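Local coordinates for protein soluble lytic murein transglycosylase (Pseudomonas aeruginosa, PDB 5OHU) that probably cleaves the glycan strands of bacterial cell-wall peptidoglycan as a soluble lytic transglycosylase, working both from strand ends and within strands, at residues H592-V597 with E636-D641; W598-P603 with Y610-L615. All coordinates share one frame; numbering follows the deposited sequence.

Contact 1 (592-597 with 636-641) lies toward the outside of the fold and is only partly buried, whereas contact 2 (598-603 with 610-615) is buried throughout; their centres are about 12 Å apart. Helix 595-600 serves both: its first turn follows a strand paired with the C-terminal segment, and its last turn packs on helix 605-624. Contact 1 combines backbone hydrogen bonds, two of them weak, and an aspartate carboxylate with aromatic packing. In contact 2 no direct hydrogen bond crosses, and aliphatic packing is flanked by a water between a glutamate and a glutamine. Trp598 joins the two, receiving Leu593 and, edge-to-face, the ring of Phe639.

Contact 1. Residues H592-V597 with E636-D641; sequences HLAFDV and ERYFDD
Leu593 and Phe639 form an antiparallel hydrogen-bonded pair, both bonds weak: Leu593 N to Phe639 O and Phe639 N to Leu593 O each span 3.4 Å. Ala594 and Tyr638 make the neighbouring non-hydrogen-bonded pair, with a CA-H...O contact from Tyr638 to Leu593 O. Phe595 N donates to Arg637 O at 2.9 Å, from 41° out of the carbonyl plane. At the other end His592 N meets Asp640 OD1 at 2.7 Å, from above the carboxylate plane; Asp640 is poorly ordered, so this bond is less certain, and its OD2 forms a salt bridge with Arg591.

This minimal antiparallel ribbon, two residues a strand, ties the C-terminal tail to the start of helix 595-600 in the lysozyme-like SLT domain, with Ala594 as the N-cap residue.

Apolar contacts lie on both faces. Ala594 CB touches Tyr638 CE1 at 4.1 Å, while on the opposite face Phe639 CE2 reaches Phe595 CB at 3.8 Å. Phe639 has CG between its backbone N and carbonyl carbon (chi1 38°), which brings the ring against Phe595 CA and CB and edge-to-face with Trp598. The Phe595 ring takes Arg637 O at its edge; its CE1 lies over one face of the Arg637 guanidinium, salt-bridged to Asp381.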
ATOM      1  N   HIS A 592     -33.128  -0.392   3.772  1.00 16.15           N
ATOM      2  CA  HIS A 592     -33.001   0.827   4.576  1.00 26.02           C
ATOM      3  C   HIS A 592     -31.672   0.873   5.328  1.00 22.68           C
ATOM      4  O   HIS A 592     -31.614   1.267   6.489  1.00 23.37           O
ATOM      5  CB  HIS A 592     -34.161   0.959   5.558  1.00 27.39           C
ATOM      6  CG  HIS A 592     -35.503   0.953   4.905  1.00 31.13           C
ATOM      7  ND1 HIS A 592     -36.664   0.669   5.594  1.00 30.31           N
ATOM      8  CD2 HIS A 592     -35.871   1.193   3.626  1.00 30.36           C
ATOM      9  CE1 HIS A 592     -37.687   0.733   4.765  1.00 23.58           C
ATOM     10  NE2 HIS A 592     -37.233   1.048   3.565  1.00 34.06           N
ATOM     11  N   LEU A 593     -30.598   0.437   4.672  1.00 21.92           N
ATOM     12  CA  LEU A 593     -29.276   0.482   5.277  1.00 14.20           C
ATOM     13  C   LEU A 593     -28.754   1.917   5.230  1.00 11.71           C
ATOM     14  O   LEU A 593     -28.825   2.577   4.195  1.00 14.91           O
ATOM     15  CB  LEU A 593     -28.334  -0.468   4.539  1.00 14.65           C
ATOM     16  CG  LEU A 593     -26.947  -0.667   5.158  1.00 17.42           C
ATOM     17  CD1 LEU A 593     -27.113  -1.211   6.557  1.00 21.14           C
ATOM     18  CD2 LEU A 593     -26.107  -1.609   4.315  1.00 19.16           C
ATOM     19  N   ALA A 594     -28.268   2.418   6.348  1.00 12.10           N
ATOM     20  CA  ALA A 594     -27.739   3.771   6.366  1.00 15.96           C
ATOM     21  C   ALA A 594     -26.411   3.822   5.618  1.00 14.22           C
ATOM     22  O   ALA A 594     -25.633   2.869   5.630  1.00 10.37           O
ATOM     23  CB  ALA A 594     -27.562   4.264   7.808  1.00 10.46           C
ATOM     24  N   PHE A 595     -26.155   4.959   4.971  1.00 11.77           N
ATOM     25  CA  PHE A 595     -24.963   5.101   4.134  1.00 12.12           C
ATOM     26  C   PHE A 595     -23.661   4.953   4.935  1.00 11.92           C
ATOM     27  O   PHE A 595     -22.675   4.414   4.422  1.00 13.50           O
ATOM     28  CB  PHE A 595     -24.989   6.457   3.434  1.00 16.49           C
ATOM     29  CG  PHE A 595     -24.565   7.582   4.323  1.00 11.24           C
ATOM     30  CD1 PHE A 595     -25.449   8.129   5.235  1.00 11.25           C
ATOM     31  CD2 PHE A 595     -23.266   8.062   4.279  1.00 14.47           C
ATOM     32  CE1 PHE A 595     -25.058   9.159   6.073  1.00 15.15           C
ATOM     33  CE2 PHE A 595     -22.852   9.091   5.121  1.00 16.89           C
ATOM     34  CZ  PHE A 595     -23.749   9.646   6.020  1.00 15.15           C
ATOM     35  N   ASP A 596     -23.616   5.447   6.176  1.00 10.93           N
ATOM     36  CA  ASP A 596     -22.355   5.361   6.909  1.00 11.04           C
ATOM     37  C   ASP A 596     -22.071   3.930   7.379  1.00 14.37           C
ATOM     38  O   ASP A 596     -20.909   3.502   7.382  1.00 12.67           O
ATOM     39  CB  ASP A 596     -22.336   6.363   8.075  1.00 11.25           C
ATOM     40  CG  ASP A 596     -23.502   6.189   9.032  1.00 17.58           C
ATOM     41  OD1 ASP A 596     -24.401   5.372   8.755  1.00 13.79           O
ATOM     42  OD2 ASP A 596     -23.525   6.882  10.073  1.00 18.85           O
ATOM     43  N   VAL A 597     -23.110   3.164   7.732  1.00 10.66           N
ATOM     44  CA  VAL A 597     -22.918   1.747   8.018  1.00 14.37           C
ATOM     45  C   VAL A 597     -22.430   1.008   6.771  1.00 12.09           C
ATOM     46  O   VAL A 597     -21.506   0.186   6.833  1.00 14.39           O
ATOM     47  CB  VAL A 597     -24.217   1.121   8.566  1.00 18.13           C
ATOM     48  CG1 VAL A 597     -24.061  -0.422   8.679  1.00 12.25           C
ATOM     49  CG2 VAL A 597     -24.587   1.709   9.917  1.00 10.47           C
ATOM     50  N   GLU A 636     -28.920  10.036  -0.949  1.00 16.30           N
ATOM     51  CA  GLU A 636     -27.890   9.025  -0.738  1.00 14.37           C
ATOM     52  C   GLU A 636     -27.879   8.447   0.676  1.00 15.68           C
ATOM     53  O   GLU A 636     -27.196   7.447   0.910  1.00 15.45           O
ATOM     54  CB  GLU A 636     -26.511   9.628  -1.049  1.00 12.44           C
ATOM     55  CG  GLU A 636     -26.355  10.121  -2.480  1.00 18.98           C
ATOM     56  CD  GLU A 636     -25.071  10.929  -2.700  1.00 24.54           C
ATOM     57  OE1 GLU A 636     -24.597  10.972  -3.861  1.00 15.36           O
ATOM     58  OE2 GLU A 636     -24.556  11.522  -1.708  1.00 16.52           O
ATOM     59  N   ARG A 637     -28.625   9.034   1.618  1.00 11.27           N
ATOM     60  CA  ARG A 637     -28.455   8.670   3.022  1.00 16.96           C
ATOM     61  C   ARG A 637     -28.935   7.249   3.334  1.00 24.45           C
ATOM     62  O   ARG A 637     -28.471   6.654   4.312  1.00 14.70           O
ATOM     63  CB  ARG A 637     -29.164   9.699   3.905  1.00 11.26           C
ATOM     64  CG  ARG A 637     -28.749  11.123   3.564  1.00 18.88           C
ATOM     65  CD  ARG A 637     -29.273  12.161   4.538  1.00 18.42           C
ATOM     66  NE  ARG A 637     -28.642  12.008   5.832  1.00 29.51           N
ATOM     67  CZ  ARG A 637     -27.667  12.788   6.300  1.00 27.57           C
ATOM     68  NH1 ARG A 637     -27.210  13.800   5.582  1.00 25.15           N
ATOM     69  NH2 ARG A 637     -27.154  12.544   7.494  1.00 33.54           N
ATOM     70  N   TYR A 638     -29.873   6.707   2.548  1.00 10.68           N
ATOM     71  CA  TYR A 638     -30.315   5.321   2.666  1.00 22.48           C
ATOM     72  C   TYR A 638     -30.396   4.705   1.280  1.00 18.60           C
ATOM     73  O   TYR A 638     -30.676   5.399   0.298  1.00 24.76           O
ATOM     74  CB  TYR A 638     -31.710   5.158   3.287  1.00 21.18           C
ATOM     75  CG  TYR A 638     -31.843   5.532   4.725  1.00 19.69           C
ATOM     76  CD1 TYR A 638     -31.432   4.664   5.714  1.00 16.42           C
ATOM     77  CD2 TYR A 638     -32.413   6.748   5.102  1.00 10.44           C
ATOM     78  CE1 TYR A 638     -31.547   5.002   7.047  1.00 23.98           C
ATOM     79  CE2 TYR A 638     -32.538   7.086   6.425  1.00 19.51           C
ATOM     80  CZ  TYR A 638     -32.107   6.194   7.398  1.00 25.08           C
ATOM     81  OH  TYR A 638     -32.216   6.504   8.734  1.00 29.70           O
ATOM     82  N   PHE A 639     -30.180   3.394   1.219  1.00 20.10           N
ATOM     83  CA  PHE A 639     -30.366   2.651  -0.018  1.00 36.03           C
ATOM     84  C   PHE A 639     -30.527   1.166   0.291  1.00 45.54           C
ATOM     85  O   PHE A 639     -30.046   0.668   1.317  1.00 32.58           O
ATOM     86  CB  PHE A 639     -29.220   2.880  -1.015  1.00 39.45           C
ATOM     87  CG  PHE A 639     -27.852   2.979  -0.394  1.00 30.93           C
ATOM     88  CD1 PHE A 639     -27.102   1.843  -0.152  1.00 25.80           C
ATOM     89  CD2 PHE A 639     -27.299   4.216  -0.103  1.00 28.34           C
ATOM     90  CE1 PHE A 639     -25.840   1.935   0.385  1.00 27.02           C
ATOM     91  CE2 PHE A 639     -26.039   4.314   0.434  1.00 27.26           C
ATOM     92  CZ  PHE A 639     -25.306   3.169   0.678  1.00 26.06           C
ATOM     93  N   ASP A 640     -31.233   0.482  -0.607  1.00 58.82           N
ATOM     94  CA  ASP A 640     -31.720  -0.882  -0.448  1.00 62.98           C
ATOM     95  C   ASP A 640     -31.145  -1.760  -1.554  1.00 70.10           C
ATOM     96  O   ASP A 640     -30.418  -1.296  -2.433  1.00 57.79           O
ATOM     97  CB  ASP A 640     -33.255  -0.935  -0.498  1.00 60.20           C
ATOM     98  CG  ASP A 640     -33.920  -0.339   0.734  1.00 66.28           C
ATOM     99  OD1 ASP A 640     -33.413   0.657   1.290  1.00 61.15           O
ATOM    100  OD2 ASP A 640     -34.979  -0.864   1.138  1.00 75.23           O
ATOM    101  N   ASP A 641     -31.516  -3.036  -1.518  1.00 81.06           N
ATOM    102  CA  ASP A 641     -31.111  -4.000  -2.534  1.00 81.17           C
ATOM    103  C   ASP A 641     -32.066  -3.962  -3.717  1.00 78.49           C
ATOM    104  O   ASP A 641     -33.282  -4.039  -3.539  1.00 81.99           O
ATOM    105  CB  ASP A 641     -31.064  -5.407  -1.940  1.00 84.83           C
ATOM    106  CG  ASP A 641     -30.513  -6.427  -2.908  1.00 89.01           C
ATOM    107  OD1 ASP A 641     -29.782  -6.025  -3.838  1.00 94.27           O
ATOM    108  OD2 ASP A 641     -30.809  -7.628  -2.738  1.00 87.02           O
TER

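Contact 2. Residues W598-P603 with Y610-L615; sequences WIETIP and YVQNVL
The last turn of helix 595-600 faces helix 605-624 across a CA-CA distance of 7.5 Å between Ile599 and Val611, the two running roughly antiparallel as a short helical hairpin of the lysozyme-like SLT domain. Ile599 carries most of the packing and uses three carbons for three partners. The Ile599 and Val611 side chains cross at an angle, CG1 to CG1 4.0 Å. Ile599 CD1 meets Leu615 CD1 tip to tip, also at 4.0 Å, one helical turn further along. The other branch, CG2, stands anti to the backbone N and lies against the side chain of Gln612, 3.5 Å from NE2 and close to CG as well. Ile602, just beyond the helix end, adds a looser touch of CD1 on Val611 CG2 at 4.3 Å, while its CG1 lies over one face of the Trp598 ring, offset toward the rim. Val570 of helix 569-578 also packs on Ile599, and Ile631 packs on Leu615.

Polar groups border this apolar patch. Gln612 runs extended beyond CG (chi2 -179°), which carries its amide to the neighbourhood of Glu600, whose chain bends at chi2 (55°). Amide and carboxylate planes are 61° apart, and Glu600 OE1 stays 3.9 Å from Gln612 NE2. A water spans the gap: it donates to Glu600 OE1 at 3.0 Å and accepts a weak bond from Gln612 NE2. Tyr375 OH is hydrogen-bonded to both of those side-chain atoms, Trp346 NE1 also bonds to OE1, and Arg315 forms a salt bridge with OE2, tying the hairpin to helices 374-383, 341-354 and 307-319. The buried carboxylate is therefore held by several partners, which would probably stabilise its negative charge beside the aliphatic helix interface.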
ATOM      1  N   TRP A 598     -23.061   1.269   5.625  1.00 12.06           N
ATOM      2  CA  TRP A 598     -22.664   0.570   4.403  1.00 14.16           C
ATOM      3  C   TRP A 598     -21.204   0.828   4.073  1.00 11.98           C
ATOM      4  O   TRP A 598     -20.459  -0.107   3.761  1.00 16.53           O
ATOM      5  CB  TRP A 598     -23.539   0.980   3.219  1.00 10.33           C
ATOM      6  CG  TRP A 598     -23.233   0.116   2.010  1.00 14.20           C
ATOM      7  CD1 TRP A 598     -23.725  -1.140   1.755  1.00 16.99           C
ATOM      8  CD2 TRP A 598     -22.344   0.424   0.919  1.00 11.73           C
ATOM      9  NE1 TRP A 598     -23.205  -1.622   0.569  1.00 16.62           N
ATOM     10  CE2 TRP A 598     -22.367  -0.676   0.035  1.00 12.84           C
ATOM     11  CE3 TRP A 598     -21.561   1.534   0.590  1.00 10.68           C
ATOM     12  CZ2 TRP A 598     -21.627  -0.702  -1.140  1.00 16.54           C
ATOM     13  CZ3 TRP A 598     -20.820   1.504  -0.582  1.00 10.82           C
ATOM     14  CH2 TRP A 598     -20.856   0.390  -1.428  1.00 15.55           C
ATOM     15  N   ILE A 599     -20.772   2.090   4.151  1.00 11.12           N
ATOM     16  CA  ILE A 599     -19.378   2.415   3.862  1.00 11.27           C
ATOM     17  C   ILE A 599     -18.463   1.713   4.845  1.00 11.85           C
ATOM     18  O   ILE A 599     -17.451   1.113   4.461  1.00 13.04           O
ATOM     19  CB  ILE A 599     -19.150   3.937   3.892  1.00 11.16           C
ATOM     20  CG1 ILE A 599     -19.741   4.593   2.643  1.00 11.20           C
ATOM     21  CG2 ILE A 599     -17.658   4.225   3.893  1.00 11.31           C
ATOM     22  CD1 ILE A 599     -20.198   6.020   2.897  1.00 11.41           C
ATOM     23  N   GLU A 600     -18.808   1.782   6.132  1.00 15.60           N
ATOM     24  CA  GLU A 600     -17.955   1.214   7.164  1.00 10.83           C
ATOM     25  C   GLU A 600     -17.792  -0.290   6.996  1.00 19.87           C
ATOM     26  O   GLU A 600     -16.758  -0.849   7.387  1.00 13.37           O
ATOM     27  CB  GLU A 600     -18.529   1.503   8.550  1.00 10.87           C
ATOM     28  CG  GLU A 600     -17.512   1.284   9.643  1.00 12.54           C
ATOM     29  CD  GLU A 600     -16.255   2.093   9.400  1.00 23.45           C
ATOM     30  OE1 GLU A 600     -16.391   3.346   9.239  1.00 18.13           O
ATOM     31  OE2 GLU A 600     -15.159   1.472   9.309  1.00 16.13           O
ATOM     32  N   THR A 601     -18.795  -0.966   6.424  1.00 15.88           N
ATOM     33  CA  THR A 601     -18.776  -2.420   6.329  1.00 14.44           C
ATOM     34  C   THR A 601     -18.436  -2.899   4.930  1.00 10.59           C
ATOM     35  O   THR A 601     -18.673  -4.065   4.609  1.00 15.22           O
ATOM     36  CB  THR A 601     -20.108  -3.028   6.787  1.00 12.33           C
ATOM     37  OG1 THR A 601     -21.174  -2.563   5.947  1.00 10.16           O
ATOM     38  CG2 THR A 601     -20.418  -2.645   8.253  1.00 10.29           C
ATOM     39  N   ILE A 602     -17.874  -2.029   4.096  1.00 11.33           N
ATOM     40  CA  ILE A 602     -17.318  -2.485   2.813  1.00 11.17           C
ATOM     41  C   ILE A 602     -16.212  -3.510   3.084  1.00 16.58           C
ATOM     42  O   ILE A 602     -15.304  -3.251   3.896  1.00 11.32           O
ATOM     43  CB  ILE A 602     -16.774  -1.282   2.017  1.00 16.35           C
ATOM     44  CG1 ILE A 602     -17.921  -0.492   1.376  1.00 12.98           C
ATOM     45  CG2 ILE A 602     -15.790  -1.726   0.918  1.00 12.46           C
ATOM     46  CD1 ILE A 602     -17.440   0.835   0.842  1.00 11.55           C
ATOM     47  N   PRO A 603     -16.233  -4.684   2.461  1.00 13.67           N
ATOM     48  CA  PRO A 603     -15.228  -5.707   2.798  1.00 15.83           C
ATOM     49  C   PRO A 603     -13.797  -5.339   2.433  1.00 20.41           C
ATOM     50  O   PRO A 603     -12.877  -5.769   3.137  1.00 21.25           O
ATOM     51  CB  PRO A 603     -15.708  -6.939   2.010  1.00 13.43           C
ATOM     52  CG  PRO A 603     -17.140  -6.638   1.645  1.00 23.43           C
ATOM     53  CD  PRO A 603     -17.188  -5.156   1.461  1.00 15.10           C
ATOM     54  N   TYR A 610     -11.025   4.461  -0.415  1.00 12.36           N
ATOM     55  CA  TYR A 610     -11.321   5.140  -1.670  1.00 12.59           C
ATOM     56  C   TYR A 610     -12.602   5.970  -1.564  1.00 12.59           C
ATOM     57  O   TYR A 610     -12.608   7.176  -1.839  1.00 14.78           O
ATOM     58  CB  TYR A 610     -11.437   4.096  -2.784  1.00 12.48           C
ATOM     59  CG  TYR A 610     -11.640   4.667  -4.158  1.00 19.39           C
ATOM     60  CD1 TYR A 610     -12.906   5.057  -4.590  1.00 12.74           C
ATOM     61  CD2 TYR A 610     -10.563   4.822  -5.033  1.00 13.05           C
ATOM     62  CE1 TYR A 610     -13.084   5.583  -5.854  1.00 17.11           C
ATOM     63  CE2 TYR A 610     -10.739   5.345  -6.294  1.00 13.35           C
ATOM     64  CZ  TYR A 610     -11.997   5.723  -6.704  1.00 17.69           C
ATOM     65  OH  TYR A 610     -12.174   6.234  -7.974  1.00 14.41           O
ATOM     66  N   VAL A 611     -13.705   5.329  -1.175  1.00 13.87           N
ATOM     67  CA  VAL A 611     -14.993   6.021  -1.085  1.00 12.26           C
ATOM     68  C   VAL A 611     -14.923   7.171  -0.084  1.00 12.44           C
ATOM     69  O   VAL A 611     -15.379   8.286  -0.360  1.00 12.67           O
ATOM     70  CB  VAL A 611     -16.101   5.017  -0.705  1.00 17.83           C
ATOM     71  CG1 VAL A 611     -17.383   5.749  -0.362  1.00 11.86           C
ATOM     72  CG2 VAL A 611     -16.330   3.997  -1.857  1.00 13.92           C
ATOM     73  N   GLN A 612     -14.386   6.911   1.109  1.00 12.35           N
ATOM     74  CA  GLN A 612     -14.308   7.985   2.088  1.00 12.55           C
ATOM     75  C   GLN A 612     -13.459   9.136   1.575  1.00 12.98           C
ATOM     76  O   GLN A 612     -13.811  10.302   1.801  1.00 14.25           O
ATOM     77  CB  GLN A 612     -13.796   7.457   3.423  1.00 12.43           C
ATOM     78  CG  GLN A 612     -14.711   6.415   4.032  1.00 12.07           C
ATOM     79  CD  GLN A 612     -14.217   5.909   5.381  1.00 14.71           C
ATOM     80  OE1 GLN A 612     -13.075   6.162   5.769  1.00 21.66           O
ATOM     81  NE2 GLN A 612     -15.086   5.198   6.110  1.00 14.10           N
ATOM     82  N   ASN A 613     -12.382   8.841   0.833  1.00 13.10           N
ATOM     83  CA  ASN A 613     -11.565   9.914   0.267  1.00 13.55           C
ATOM     84  C   ASN A 613     -12.368  10.743  -0.736  1.00 15.08           C
ATOM     85  O   ASN A 613     -12.381  11.977  -0.676  1.00 14.12           O
ATOM     86  CB  ASN A 613     -10.329   9.357  -0.455  1.00 13.64           C
ATOM     87  CG  ASN A 613      -9.246   8.835   0.485  1.00 23.43           C
ATOM     88  OD1 ASN A 613      -8.259   8.239   0.025  1.00 15.99           O
ATOM     89  ND2 ASN A 613      -9.476   8.936   1.784  1.00 13.47           N
ATOM     90  N   VAL A 614     -12.978  10.069  -1.718  1.00 14.08           N
ATOM     91  CA  VAL A 614     -13.696  10.754  -2.789  1.00 13.81           C
ATOM     92  C   VAL A 614     -14.809  11.624  -2.220  1.00 13.84           C
ATOM     93  O   VAL A 614     -14.964  12.784  -2.609  1.00 14.60           O
ATOM     94  CB  VAL A 614     -14.241   9.740  -3.808  1.00 18.55           C
ATOM     95  CG1 VAL A 614     -15.217  10.416  -4.775  1.00 13.80           C
ATOM     96  CG2 VAL A 614     -13.069   9.076  -4.584  1.00 18.37           C
ATOM     97  N   LEU A 615     -15.602  11.084  -1.290  1.00 13.47           N
ATOM     98  CA  LEU A 615     -16.672  11.891  -0.715  1.00 18.14           C
ATOM     99  C   LEU A 615     -16.104  13.092   0.024  1.00 13.86           C
ATOM    100  O   LEU A 615     -16.642  14.198  -0.078  1.00 17.54           O
ATOM    101  CB  LEU A 615     -17.547  11.054   0.219  1.00 13.06           C
ATOM    102  CG  LEU A 615     -18.369   9.969  -0.485  1.00 27.33           C
ATOM    103  CD1 LEU A 615     -19.038   9.013   0.538  1.00 12.32           C
ATOM    104  CD2 LEU A 615     -19.421  10.610  -1.404  1.00 12.86           C
TER
HETATM  105  O   HOH W   1     -18.067   4.642   7.165  1.00 19.25           O